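Local coordinates for putative polysaccharide biosynthesis protein with aminopeptidase-like domain (Clostridium acetobutylicum, PDB 3K9T) that binds one zinc ion per subunit and probably acts in making modified polysaccharides, with no peptidase activity expected despite its aminopeptidase-like region, at residues E24-I29 with D196-V201; P28-I33 with E91-V96; G37-M42 with I53-S58; A76-S81 with W137-T142; I126-S131 with C189-C194. All blocks are in the same frame, centred on the assembly; numbering follows the deposited sequence.

Contact 1: E24-I29 with D196-V201; sequences EELFPI and DNLSGV. With ZN (zinc ion), chain B.
Leu-198 points its two methyls at Leu-26 and Phe-27, and each methyl has its own target. CD2 lies against Leu-26, 3.8 Å from its CB. CD1 goes to Phe-27, where it comes 3.4 Å from CA, so this branch packs on backbone as much as on side chain. The Leu-198 and Phe-27 side chains run at about a right angle. Leu-198 CD1 sits at the edge of the Phe-27 ring, close to its plane, and not over a face. The ring is there because CG is anti to the backbone N (chi1 -179°), which swings it past Leu-198. Leu-26 slants over both of its partners, and its CD1 also touches Val-201 CG1 at 3.9 Å. All contacts across the pair are apolar. Helix 36-45 packs on Leu-26 through Thr-41 and Ile-44. Two residues before Leu-198, Asp-196 binds the zinc ion through OD2 at 1.9 Å, joined by His-190 and His-325. The peptide bond between Asp-196 and Asn-197 is cis. The turn from Leu-26 to Ile-29 thus packs on helix 194-211 just past the zinc-binding aspartate, and a cis peptide after that aspartate is a familiar feature of M28-like aminopeptidase folds.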
# COMPACT_ATOMS: atom_id res chain seq x y z
N GLU A 24 18.05 -29.57 -29.57
CA GLU A 24 18.02 -30.08 -30.94
C GLU A 24 18.04 -31.62 -30.97
O GLU A 24 17.29 -32.23 -31.72
CB GLU A 24 19.19 -29.50 -31.73
CG GLU A 24 19.16 -29.77 -33.21
CD GLU A 24 20.30 -29.07 -33.92
OE1 GLU A 24 21.43 -29.50 -33.68
OE2 GLU A 24 20.08 -28.09 -34.66
N GLU A 25 18.90 -32.23 -30.15
CA GLU A 25 18.95 -33.68 -30.03
C GLU A 25 17.61 -34.27 -29.55
O GLU A 25 17.16 -35.30 -30.03
CB GLU A 25 20.08 -34.11 -29.07
CG GLU A 25 20.19 -35.64 -28.94
CD GLU A 25 21.44 -36.14 -28.22
OE1 GLU A 25 22.26 -35.33 -27.76
OE2 GLU A 25 21.60 -37.37 -28.12
N LEU A 26 16.97 -33.61 -28.59
CA LEU A 26 15.72 -34.11 -28.07
C LEU A 26 14.51 -33.87 -29.03
O LEU A 26 13.47 -34.55 -28.95
CB LEU A 26 15.45 -33.50 -26.67
CG LEU A 26 16.30 -33.94 -25.48
CD1 LEU A 26 16.00 -33.12 -24.22
CD2 LEU A 26 16.11 -35.40 -25.18
N PHE A 27 14.64 -32.90 -29.93
CA PHE A 27 13.48 -32.38 -30.66
C PHE A 27 12.62 -33.42 -31.39
O PHE A 27 11.41 -33.44 -31.21
CB PHE A 27 13.93 -31.27 -31.62
CG PHE A 27 12.84 -30.63 -32.39
CD1 PHE A 27 11.93 -29.80 -31.77
CD2 PHE A 27 12.69 -30.90 -33.75
CE1 PHE A 27 10.90 -29.23 -32.50
CE2 PHE A 27 11.70 -30.32 -34.48
CZ PHE A 27 10.79 -29.48 -33.86
N PRO A 28 13.25 -34.31 -32.17
CA PRO A 28 12.52 -35.28 -32.99
C PRO A 28 11.74 -36.36 -32.26
O PRO A 28 10.86 -36.97 -32.88
CB PRO A 28 13.64 -35.97 -33.76
CG PRO A 28 14.77 -35.11 -33.66
CD PRO A 28 14.69 -34.51 -32.33
N ILE A 29 12.06 -36.60 -31.00
CA ILE A 29 11.48 -37.68 -30.24
C ILE A 29 10.04 -37.37 -29.87
O ILE A 29 9.73 -36.26 -29.43
CB ILE A 29 12.34 -37.95 -28.96
CG1 ILE A 29 13.71 -38.52 -29.32
CG2 ILE A 29 11.62 -38.88 -28.01
CD1 ILE A 29 14.78 -38.27 -28.27
N ASP A 196 7.88 -24.80 -25.31
CA ASP A 196 7.00 -25.62 -24.47
C ASP A 196 7.07 -27.09 -24.98
O ASP A 196 6.33 -27.42 -25.90
CB ASP A 196 5.59 -25.04 -24.55
CG ASP A 196 4.58 -25.86 -23.79
OD1 ASP A 196 4.99 -26.52 -22.82
OD2 ASP A 196 3.37 -25.87 -24.16
N ASN A 197 7.94 -27.97 -24.43
CA ASN A 197 8.85 -27.67 -23.30
C ASN A 197 10.20 -28.37 -23.30
O ASN A 197 10.63 -28.90 -22.25
CB ASN A 197 8.18 -27.95 -21.93
CG ASN A 197 9.06 -27.51 -20.75
OD1 ASN A 197 9.75 -26.48 -20.81
ND2 ASN A 197 9.06 -28.31 -19.68
N LEU A 198 10.91 -28.35 -24.44
CA LEU A 198 12.30 -28.81 -24.44
C LEU A 198 13.18 -27.76 -23.77
O LEU A 198 14.25 -28.08 -23.30
CB LEU A 198 12.84 -29.13 -25.86
CG LEU A 198 12.23 -30.38 -26.44
CD1 LEU A 198 12.77 -30.67 -27.81
CD2 LEU A 198 12.44 -31.58 -25.48
N SER A 199 12.77 -26.51 -23.72
CA SER A 199 13.63 -25.47 -23.12
C SER A 199 13.82 -25.71 -21.60
O SER A 199 14.93 -25.64 -21.08
CB SER A 199 13.06 -24.09 -23.41
OG SER A 199 11.77 -23.91 -22.84
N GLY A 200 12.74 -26.06 -20.91
CA GLY A 200 12.82 -26.30 -19.46
C GLY A 200 13.63 -27.54 -19.15
O GLY A 200 14.42 -27.58 -18.18
N VAL A 201 13.42 -28.56 -19.99
CA VAL A 201 14.11 -29.82 -19.85
C VAL A 201 15.60 -29.58 -20.02
O VAL A 201 16.37 -29.97 -19.16
CB VAL A 201 13.62 -30.90 -20.86
CG1 VAL A 201 14.53 -32.15 -20.78
CG2 VAL A 201 12.21 -31.27 -20.56
ZN ZN B . 2.02 -27.04 -23.42

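Contact 2: P28-I33 with E91-V96; sequences PICRSI and ENNLHV
Asn-93 lays its amide over the backbone of Cys-30, with ND2 3.4 Å from Cys-30 CA and 3.6 Å from Cys-30 CB. Its CB meets the sulfur of Cys-30, at 3.9 Å from SG. The Cys-30 SG is anti to the backbone N (chi1 -169°), which sets the sulfur alongside the Asn-93 CB. Asn-93 itself has CG between its backbone N and carbonyl carbon (chi1 59°), and this sends the amide to the 28-33 loop. A water joins the two loops. It donates to Pro-28 O at 2.8 Å and accepts from Asn-93 ND2 at 3.0 Å. The other end of the amide is also held, as Asn-93 OD1 accepts from the backbone N of Ser-192. Asn-93 is thus wedged between two loops, and bonds at both ends fix which way the amide is turned. Next to it, Asn-92 OD1 takes the N-H of Leu-94 at 3.1 Å, an Asx turn that leads into the short 3-10 segment 93-95. Arg-31 turns to the zinc-site loop, where NE bonds to His-190 O and NH2 to Pro-191 O. Cys-30 and Val-96 both rest on Ile-73 of strand 70-79. The contact is a water-bridged meeting of two loops. It joins the aminopeptidase-like region to the insert, beside the loop that carries a zinc ligand.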
# COMPACT_ATOMS: atom_id res chain seq x y z
N PRO A 28 13.25 -34.31 -32.17
CA PRO A 28 12.52 -35.28 -32.99
C PRO A 28 11.74 -36.36 -32.26
O PRO A 28 10.86 -36.97 -32.88
CB PRO A 28 13.64 -35.97 -33.76
CG PRO A 28 14.77 -35.11 -33.66
CD PRO A 28 14.69 -34.51 -32.33
N ILE A 29 12.06 -36.60 -31.00
CA ILE A 29 11.48 -37.68 -30.24
C ILE A 29 10.04 -37.37 -29.87
O ILE A 29 9.73 -36.26 -29.43
CB ILE A 29 12.34 -37.95 -28.96
CG1 ILE A 29 13.71 -38.52 -29.32
CG2 ILE A 29 11.62 -38.88 -28.01
CD1 ILE A 29 14.78 -38.27 -28.27
N CYS A 30 9.18 -38.37 -30.01
CA CYS A 30 7.77 -38.26 -29.71
C CYS A 30 7.44 -38.58 -28.23
O CYS A 30 7.07 -39.70 -27.87
CB CYS A 30 6.99 -39.19 -30.62
SG CYS A 30 5.21 -38.92 -30.54
N ARG A 31 7.58 -37.57 -27.37
CA ARG A 31 7.13 -37.69 -25.99
C ARG A 31 5.59 -37.62 -25.88
O ARG A 31 4.90 -37.08 -26.71
CB ARG A 31 7.73 -36.56 -25.16
CG ARG A 31 9.20 -36.68 -24.92
CD ARG A 31 9.86 -35.35 -24.61
NE ARG A 31 9.93 -34.52 -25.83
CZ ARG A 31 10.93 -34.55 -26.70
NH1 ARG A 31 11.99 -35.34 -26.50
NH2 ARG A 31 10.87 -33.79 -27.77
N SER A 32 5.08 -38.20 -24.81
CA SER A 32 3.71 -38.02 -24.39
C SER A 32 3.79 -38.13 -22.84
O SER A 32 4.90 -38.09 -22.27
CB SER A 32 2.80 -39.09 -25.00
OG SER A 32 1.44 -38.91 -24.63
N ILE A 33 2.66 -38.28 -22.15
CA ILE A 33 2.68 -38.43 -20.70
C ILE A 33 3.26 -39.78 -20.24
O ILE A 33 3.56 -39.96 -19.07
CB ILE A 33 1.33 -38.18 -20.04
CG1 ILE A 33 0.23 -39.06 -20.63
CG2 ILE A 33 0.95 -36.71 -20.19
CD1 ILE A 33 -1.02 -39.05 -19.69
N GLU A 91 7.47 -36.91 -40.69
CA GLU A 91 7.87 -35.53 -40.96
C GLU A 91 7.70 -34.60 -39.75
O GLU A 91 8.46 -33.66 -39.58
CB GLU A 91 7.07 -34.95 -42.11
CG GLU A 91 7.32 -35.62 -43.46
CD GLU A 91 6.56 -34.93 -44.60
OE1 GLU A 91 5.89 -33.89 -44.33
OE2 GLU A 91 6.67 -35.43 -45.75
N ASN A 92 6.67 -34.84 -38.94
CA ASN A 92 6.41 -34.04 -37.75
C ASN A 92 5.51 -34.84 -36.81
O ASN A 92 4.44 -35.26 -37.22
CB ASN A 92 5.77 -32.69 -38.13
CG ASN A 92 5.95 -31.63 -37.05
OD1 ASN A 92 5.83 -31.91 -35.85
ND2 ASN A 92 6.25 -30.41 -37.47
N ASN A 93 5.93 -35.06 -35.57
CA ASN A 93 5.10 -35.89 -34.68
C ASN A 93 3.86 -35.12 -34.15
O ASN A 93 2.99 -35.69 -33.49
CB ASN A 93 5.91 -36.61 -33.58
CG ASN A 93 6.69 -35.65 -32.69
OD1 ASN A 93 6.22 -34.54 -32.36
ND2 ASN A 93 7.88 -36.09 -32.26
N LEU A 94 3.80 -33.83 -34.48
CA LEU A 94 2.62 -33.04 -34.13
C LEU A 94 1.42 -33.41 -35.04
O LEU A 94 0.27 -33.12 -34.68
CB LEU A 94 2.93 -31.54 -34.16
CG LEU A 94 3.97 -30.93 -33.19
CD1 LEU A 94 3.92 -29.39 -33.29
CD2 LEU A 94 3.77 -31.38 -31.73
N HIS A 95 1.69 -34.08 -36.17
CA HIS A 95 0.64 -34.61 -37.06
C HIS A 95 -0.31 -35.63 -36.41
O HIS A 95 -1.38 -35.87 -36.97
CB HIS A 95 1.22 -35.25 -38.33
CG HIS A 95 1.77 -34.28 -39.32
ND1 HIS A 95 1.02 -33.24 -39.83
CD2 HIS A 95 2.98 -34.19 -39.92
CE1 HIS A 95 1.76 -32.54 -40.67
NE2 HIS A 95 2.95 -33.11 -40.76
N VAL A 96 0.06 -36.26 -35.29
CA VAL A 96 -0.82 -37.22 -34.62
C VAL A 96 -1.22 -36.69 -33.25
O VAL A 96 -0.39 -36.17 -32.51
CB VAL A 96 -0.16 -38.62 -34.42
CG1 VAL A 96 -1.08 -39.54 -33.60
CG2 VAL A 96 0.11 -39.26 -35.75
O HOH W 1 8.73 -38.67 -33.47

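Contact 3: G37-M42 with I53-S58; sequences GVRKTM and IHEVKS
Arg-39 grips Glu-55 side-on with two nitrogens. NE donates to OE2 at 2.9 Å and NH2 donates to OE1, also at 2.9 Å. Both bonds are nearly straight, at 163° and 166°. Glu-55 CD lies at the guanidinium edge, in its plane. The carboxylate is turned 30° from that plane, and its oxygens are met from above the carboxylate plane. Arg-39 runs extended from CG to NE, while Glu-55 bends at chi2 to bring its oxygens to it. This polar half is partly exposed. The tighter half is apolar. There Ile-53 CD1 fits into the bend of Met-42, a selenomethionine, 3.5 Å from both its CB and CG. Met-42 is buried, and Ile-53 stays partly exposed. Each charged group has further partners: Glu-70 bridges to Arg-39 NH1, and Ser-166 and Thr-168 bond to the Glu-55 oxygens. The chemistry implies a network of charges and hydroxyl hydrogen bonds that ties helix 36-45 to edge strand 52-57 and its neighbour 166-174.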
# COMPACT_ATOMS: atom_id res chain seq x y z
N GLY A 37 9.17 -42.63 -25.80
CA GLY A 37 9.72 -41.33 -26.16
C GLY A 37 10.22 -40.68 -24.91
O GLY A 37 11.28 -40.04 -24.91
N VAL A 38 9.45 -40.85 -23.83
CA VAL A 38 9.88 -40.33 -22.55
C VAL A 38 11.14 -41.06 -22.15
O VAL A 38 12.11 -40.43 -21.68
CB VAL A 38 8.83 -40.49 -21.45
CG1 VAL A 38 9.34 -39.83 -20.15
CG2 VAL A 38 7.44 -39.92 -21.89
N ARG A 39 11.17 -42.39 -22.36
CA ARG A 39 12.37 -43.17 -22.02
C ARG A 39 13.59 -42.77 -22.83
O ARG A 39 14.68 -42.64 -22.26
CB ARG A 39 12.10 -44.67 -22.09
CG ARG A 39 11.12 -45.10 -21.02
CD ARG A 39 10.66 -46.53 -21.16
NE ARG A 39 9.56 -46.80 -20.23
CZ ARG A 39 8.31 -47.10 -20.58
NH1 ARG A 39 7.97 -47.20 -21.85
NH2 ARG A 39 7.39 -47.32 -19.66
N LYS A 40 13.41 -42.50 -24.13
CA LYS A 40 14.54 -42.07 -24.96
C LYS A 40 15.05 -40.72 -24.47
O LYS A 40 16.24 -40.42 -24.53
CB LYS A 40 14.16 -42.08 -26.45
CG LYS A 40 15.34 -42.11 -27.41
N THR A 41 14.13 -39.92 -23.94
CA THR A 41 14.45 -38.59 -23.45
C THR A 41 15.26 -38.66 -22.15
O THR A 41 16.20 -37.89 -21.97
CB THR A 41 13.15 -37.73 -23.29
OG1 THR A 41 12.56 -37.58 -24.57
CG2 THR A 41 13.41 -36.34 -22.70
N MSE A 42 14.88 -39.57 -21.26
CA MSE A 42 15.63 -39.84 -20.04
C MSE A 42 17.02 -40.41 -20.37
O MSE A 42 17.99 -40.14 -19.64
CB MSE A 42 14.88 -40.83 -19.15
CG MSE A 42 13.51 -40.34 -18.70
SE MSE A 42 13.50 -38.67 -17.65
CE MSE A 42 11.52 -38.39 -17.55
N ILE A 53 15.43 -43.24 -12.57
CA ILE A 53 14.22 -43.36 -13.38
C ILE A 53 13.19 -44.23 -12.65
O ILE A 53 13.51 -45.30 -12.14
CB ILE A 53 14.57 -43.93 -14.76
CG1 ILE A 53 15.56 -42.99 -15.47
CG2 ILE A 53 13.31 -44.15 -15.62
CD1 ILE A 53 15.01 -41.62 -15.77
N HIS A 54 11.96 -43.74 -12.56
CA HIS A 54 10.87 -44.43 -11.87
C HIS A 54 9.82 -44.86 -12.89
O HIS A 54 9.58 -44.16 -13.88
CB HIS A 54 10.23 -43.52 -10.82
CG HIS A 54 11.11 -43.21 -9.64
ND1 HIS A 54 11.06 -43.94 -8.47
CD2 HIS A 54 12.06 -42.26 -9.45
CE1 HIS A 54 11.94 -43.46 -7.62
NE2 HIS A 54 12.57 -42.45 -8.19
N GLU A 55 9.21 -46.00 -12.65
CA GLU A 55 8.13 -46.49 -13.52
C GLU A 55 6.95 -46.87 -12.63
O GLU A 55 7.04 -47.83 -11.85
CB GLU A 55 8.61 -47.68 -14.37
CG GLU A 55 9.69 -47.36 -15.38
CD GLU A 55 9.20 -46.69 -16.65
OE1 GLU A 55 7.98 -46.72 -16.91
OE2 GLU A 55 10.04 -46.17 -17.43
N VAL A 56 5.87 -46.10 -12.70
CA VAL A 56 4.68 -46.36 -11.87
C VAL A 56 3.62 -47.06 -12.74
O VAL A 56 3.25 -46.55 -13.79
CB VAL A 56 4.14 -45.06 -11.26
CG1 VAL A 56 3.00 -45.36 -10.30
CG2 VAL A 56 5.27 -44.31 -10.56
N LYS A 57 3.17 -48.23 -12.29
CA LYS A 57 2.22 -49.07 -13.04
C LYS A 57 0.92 -48.36 -13.38
O LYS A 57 0.33 -47.65 -12.57
CB LYS A 57 1.90 -50.37 -12.27
CG LYS A 57 2.82 -51.59 -12.60
CD LYS A 57 2.32 -52.91 -11.95
N SER A 58 0.45 -48.57 -14.60
CA SER A 58 -0.87 -48.08 -14.98
C SER A 58 -1.87 -48.61 -13.97
O SER A 58 -1.79 -49.78 -13.57
CB SER A 58 -1.27 -48.60 -16.35
OG SER A 58 -0.41 -48.13 -17.34

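Contact 4: A76-S81 with W137-T142; sequences AYVRNS and WGFSLT
The CH-pi contact comes first: Val-78 CG2 sits over the centre of one face of the Phe-139 ring. It lies 3.8 Å from the centroid of that ring and only 6° off the ring normal. The methyl is therefore almost straight above the middle of the ring. Phe-139 CG is anti to the carbonyl carbon (chi1 -77°), and this carries the ring across to strand 70-79. The other apolar touch is Ala-76 CB on Phe-139 CE1, at 4.0 Å, which comes to the ring obliquely. Ala-76 and Val-78 stand two apart on the strand, so both face the ring, while the CB of Tyr-77 points away between them. These residues belong to the insert. Strand 70-79 is part of its four-stranded antiparallel sheet, and strand 139-140 pairs with 116-117 in a small parallel one. Phe-139, from the small sheet, reaches across to the larger one, where it also touches Ile-87 and Ile-158, and it meets Leu-116 of its own sheet. Backbone of Tyr-77 also touches the ring, its O 3.8 Å from Phe-139 CZ. Within its own segment, Phe-139 meets Trp-137 CZ3 edge on, in the plane of the phenyl ring. Trp-137 in turn stacks on Tyr-115.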
# COMPACT_ATOMS: atom_id res chain seq x y z
N ALA A 76 2.42 -43.30 -38.36
CA ALA A 76 1.08 -42.80 -38.64
C ALA A 76 1.14 -42.09 -39.97
O ALA A 76 2.14 -41.44 -40.29
CB ALA A 76 0.62 -41.88 -37.56
N TYR A 77 0.07 -42.24 -40.77
CA TYR A 77 -0.03 -41.54 -42.06
C TYR A 77 -1.43 -41.61 -42.67
O TYR A 77 -2.21 -42.51 -42.34
CB TYR A 77 1.01 -42.06 -43.08
CG TYR A 77 1.05 -43.58 -43.27
CD1 TYR A 77 0.26 -44.23 -44.21
CD2 TYR A 77 1.94 -44.35 -42.52
CE1 TYR A 77 0.32 -45.62 -44.37
CE2 TYR A 77 2.01 -45.72 -42.68
CZ TYR A 77 1.21 -46.35 -43.60
OH TYR A 77 1.32 -47.72 -43.73
N VAL A 78 -1.73 -40.61 -43.51
CA VAL A 78 -2.89 -40.58 -44.38
C VAL A 78 -2.29 -40.65 -45.79
O VAL A 78 -1.48 -39.80 -46.18
CB VAL A 78 -3.74 -39.30 -44.24
CG1 VAL A 78 -4.82 -39.27 -45.32
CG2 VAL A 78 -4.34 -39.18 -42.82
N ARG A 79 -2.67 -41.66 -46.55
CA ARG A 79 -2.10 -41.88 -47.87
C ARG A 79 -3.20 -41.80 -48.92
O ARG A 79 -4.29 -42.30 -48.70
CB ARG A 79 -1.47 -43.25 -47.89
CG ARG A 79 -0.59 -43.51 -49.05
CD ARG A 79 -0.22 -44.98 -49.06
NE ARG A 79 1.12 -45.25 -48.56
CZ ARG A 79 1.46 -46.29 -47.81
NH1 ARG A 79 0.55 -47.16 -47.36
NH2 ARG A 79 2.73 -46.45 -47.43
N ASN A 80 -2.92 -41.17 -50.06
CA ASN A 80 -3.93 -41.08 -51.13
C ASN A 80 -3.80 -42.27 -52.11
O ASN A 80 -2.86 -43.07 -52.00
CB ASN A 80 -3.88 -39.72 -51.85
CG ASN A 80 -2.62 -39.52 -52.69
OD1 ASN A 80 -1.94 -40.49 -53.06
ND2 ASN A 80 -2.31 -38.27 -53.00
N SER A 81 -4.75 -42.39 -53.05
CA SER A 81 -4.79 -43.52 -54.02
C SER A 81 -3.57 -43.55 -54.91
O SER A 81 -3.15 -44.61 -55.35
CB SER A 81 -6.01 -43.46 -54.92
OG SER A 81 -7.00 -42.62 -54.38
N TRP A 137 -8.83 -40.42 -31.70
CA TRP A 137 -7.71 -40.35 -32.64
C TRP A 137 -7.81 -39.14 -33.57
O TRP A 137 -8.89 -38.72 -33.97
CB TRP A 137 -7.53 -41.66 -33.44
CG TRP A 137 -8.59 -41.98 -34.44
CD1 TRP A 137 -9.72 -42.68 -34.20
CD2 TRP A 137 -8.61 -41.64 -35.83
NE1 TRP A 137 -10.46 -42.79 -35.35
CE2 TRP A 137 -9.80 -42.16 -36.37
CE3 TRP A 137 -7.75 -40.94 -36.68
CZ2 TRP A 137 -10.15 -42.01 -37.72
CZ3 TRP A 137 -8.10 -40.79 -38.03
CH2 TRP A 137 -9.29 -41.33 -38.53
N GLY A 138 -6.67 -38.56 -33.92
CA GLY A 138 -6.69 -37.42 -34.81
C GLY A 138 -5.41 -37.17 -35.57
O GLY A 138 -4.35 -37.66 -35.19
N PHE A 139 -5.53 -36.44 -36.66
CA PHE A 139 -4.38 -35.97 -37.40
C PHE A 139 -4.44 -34.44 -37.45
O PHE A 139 -5.53 -33.85 -37.67
CB PHE A 139 -4.37 -36.50 -38.84
CG PHE A 139 -3.93 -37.92 -38.97
CD1 PHE A 139 -2.58 -38.24 -39.12
CD2 PHE A 139 -4.86 -38.95 -38.91
CE1 PHE A 139 -2.17 -39.56 -39.24
CE2 PHE A 139 -4.45 -40.28 -39.03
CZ PHE A 139 -3.11 -40.58 -39.19
N SER A 140 -3.27 -33.81 -37.28
CA SER A 140 -3.14 -32.38 -37.46
C SER A 140 -2.41 -32.09 -38.77
O SER A 140 -1.54 -32.84 -39.18
CB SER A 140 -2.36 -31.81 -36.30
OG SER A 140 -3.17 -31.70 -35.17
N LEU A 141 -2.77 -30.99 -39.44
CA LEU A 141 -2.06 -30.55 -40.66
C LEU A 141 -2.25 -29.05 -40.89
O LEU A 141 -3.09 -28.41 -40.23
CB LEU A 141 -2.53 -31.30 -41.90
CG LEU A 141 -3.96 -31.08 -42.39
CD1 LEU A 141 -4.07 -31.64 -43.79
CD2 LEU A 141 -4.99 -31.71 -41.42
N THR A 142 -1.46 -28.48 -41.80
CA THR A 142 -1.63 -27.06 -42.05
C THR A 142 -2.91 -26.88 -42.83
O THR A 142 -3.32 -27.78 -43.59
CB THR A 142 -0.44 -26.37 -42.78
OG1 THR A 142 -0.38 -26.77 -44.18
CG2 THR A 142 0.89 -26.59 -42.00

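Contact 5: I126-S131 with C189-C194; sequences IPYLTS and CHPSMC. With ZN (zinc ion), chain B.
Tyr-128 is the hub, and the methyl of Met-193 covers one face of its ring. Met-193 is a selenomethionine, and its CE lies 3.4 Å from the Tyr-128 ring centroid, 10° off the normal. This is a CH-pi contact. The selenium is set obliquely, 4.3 Å from the same centroid, and makes it a Met-aromatic pair. A bend at chi3 (-75°) in Met-193 turns CE onto the ring. Pro-191 CD comes 3.5 Å from Tyr-128 CE1. His-190 meets the tyrosine less closely, with the planes at 44° and Tyr-128 CE2 over a face of the imidazole, 4.1 Å from CD2. His-190 NE2 binds the zinc ion at 2.0 Å. In the next shell, His-325, another zinc ligand, meets the Tyr-128 ring edge-to-face. The backbones of Tyr-128 and His-325 are also hydrogen-bonded, which positions the tyrosine. Tyr-128 OH stays 6.1 Å from the zinc ion and is not a ligand. Its nonpolar and aromatic cover would instead limit how the two histidine ligands can move.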
# COMPACT_ATOMS: atom_id res chain seq x y z
N ILE A 126 0.85 -26.46 -37.73
CA ILE A 126 0.27 -27.74 -37.37
C ILE A 126 -0.17 -27.62 -35.91
O ILE A 126 0.62 -27.28 -35.04
CB ILE A 126 1.25 -28.90 -37.56
CG1 ILE A 126 1.79 -28.92 -39.01
CG2 ILE A 126 0.57 -30.26 -37.22
CD1 ILE A 126 3.06 -29.81 -39.21
N PRO A 127 -1.44 -27.84 -35.63
CA PRO A 127 -1.80 -27.78 -34.23
C PRO A 127 -1.39 -29.04 -33.44
O PRO A 127 -1.44 -30.14 -33.98
CB PRO A 127 -3.33 -27.64 -34.26
CG PRO A 127 -3.76 -28.19 -35.56
CD PRO A 127 -2.60 -28.08 -36.51
N TYR A 128 -0.98 -28.84 -32.19
CA TYR A 128 -0.71 -29.92 -31.23
C TYR A 128 -1.96 -30.26 -30.44
O TYR A 128 -2.52 -29.42 -29.76
CB TYR A 128 0.44 -29.51 -30.29
CG TYR A 128 0.66 -30.39 -29.07
CD1 TYR A 128 0.94 -31.76 -29.20
CD2 TYR A 128 0.65 -29.84 -27.81
CE1 TYR A 128 1.13 -32.56 -28.06
CE2 TYR A 128 0.85 -30.62 -26.67
CZ TYR A 128 1.08 -31.97 -26.80
OH TYR A 128 1.31 -32.66 -25.64
N LEU A 129 -2.40 -31.50 -30.54
CA LEU A 129 -3.58 -31.96 -29.80
C LEU A 129 -3.26 -33.26 -29.05
O LEU A 129 -2.37 -34.02 -29.44
CB LEU A 129 -4.79 -32.16 -30.74
CG LEU A 129 -5.32 -30.91 -31.45
CD1 LEU A 129 -6.17 -31.25 -32.65
CD2 LEU A 129 -6.08 -30.09 -30.47
N THR A 130 -3.98 -33.46 -27.96
CA THR A 130 -3.84 -34.64 -27.12
C THR A 130 -5.23 -35.19 -26.76
O THR A 130 -6.23 -34.48 -26.85
CB THR A 130 -3.12 -34.34 -25.77
OG1 THR A 130 -4.00 -33.58 -24.93
CG2 THR A 130 -1.81 -33.59 -25.98
N SER A 131 -5.28 -36.45 -26.36
CA SER A 131 -6.53 -37.04 -25.90
C SER A 131 -6.19 -38.10 -24.88
O SER A 131 -6.38 -39.27 -25.11
CB SER A 131 -7.33 -37.65 -27.05
OG SER A 131 -8.57 -38.13 -26.57
N CYS A 189 6.43 -34.30 -21.13
CA CYS A 189 5.36 -34.88 -21.91
C CYS A 189 5.12 -34.26 -23.30
O CYS A 189 4.45 -34.87 -24.14
CB CYS A 189 4.07 -34.79 -21.10
SG CYS A 189 3.66 -33.08 -20.64
N HIS A 190 5.65 -33.06 -23.56
CA HIS A 190 5.47 -32.45 -24.87
C HIS A 190 6.44 -33.02 -25.91
O HIS A 190 7.64 -33.15 -25.63
CB HIS A 190 5.66 -30.96 -24.81
CG HIS A 190 4.53 -30.25 -24.15
ND1 HIS A 190 3.90 -30.72 -23.02
CD2 HIS A 190 3.94 -29.06 -24.45
CE1 HIS A 190 2.98 -29.85 -22.65
NE2 HIS A 190 2.98 -28.85 -23.51
N PRO A 191 5.93 -33.34 -27.10
CA PRO A 191 6.76 -33.91 -28.18
C PRO A 191 7.64 -32.86 -28.89
O PRO A 191 8.37 -32.14 -28.18
CB PRO A 191 5.74 -34.62 -29.08
CG PRO A 191 4.45 -33.92 -28.81
CD PRO A 191 4.49 -33.47 -27.40
N SER A 192 7.59 -32.77 -30.23
CA SER A 192 8.50 -31.87 -31.00
C SER A 192 8.08 -30.39 -31.00
O SER A 192 7.65 -29.84 -32.02
CB SER A 192 8.68 -32.35 -32.45
OG SER A 192 9.20 -33.66 -32.50
N MSE A 193 8.18 -29.78 -29.83
CA MSE A 193 8.00 -28.34 -29.64
C MSE A 193 9.13 -27.90 -28.69
O MSE A 193 9.49 -28.64 -27.76
CB MSE A 193 6.63 -28.01 -29.07
CG MSE A 193 5.45 -28.34 -30.02
SE MSE A 193 3.83 -28.31 -29.04
CE MSE A 193 4.03 -30.02 -28.06
N CYS A 194 9.67 -26.72 -28.95
CA CYS A 194 10.86 -26.25 -28.28
C CYS A 194 10.64 -25.42 -26.99
O CYS A 194 11.06 -25.85 -25.95
CB CYS A 194 11.72 -25.49 -29.29
SG CYS A 194 12.39 -26.59 -30.58
ZN ZN B . 2.02 -27.04 -23.42

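How the contacts relate
Contacts 1, 4 and 5 are buried, while contacts 2 and 3 are only partly buried. Contacts 1 and 5 each hold a ligand of the same zinc ion and meet through the bond of Phe-27 O with Ser-192 OG. Contact 2 lies closest to contact 5, their centres about 6 Å apart, and shares Pro-28 and Ile-29 with contact 1. Its Arg-31 reaches contact 1 at Leu-26 O, contact 3 at Thr-41 OG1 and contact 5 at two carbonyls. Contact 4, inside the insert, joins contacts 2 and 5 through Ser-140. Chemistry follows place. The buried contacts are apolar or aromatic, contact 2 uses an amide and a water, and contact 3 pairs charges.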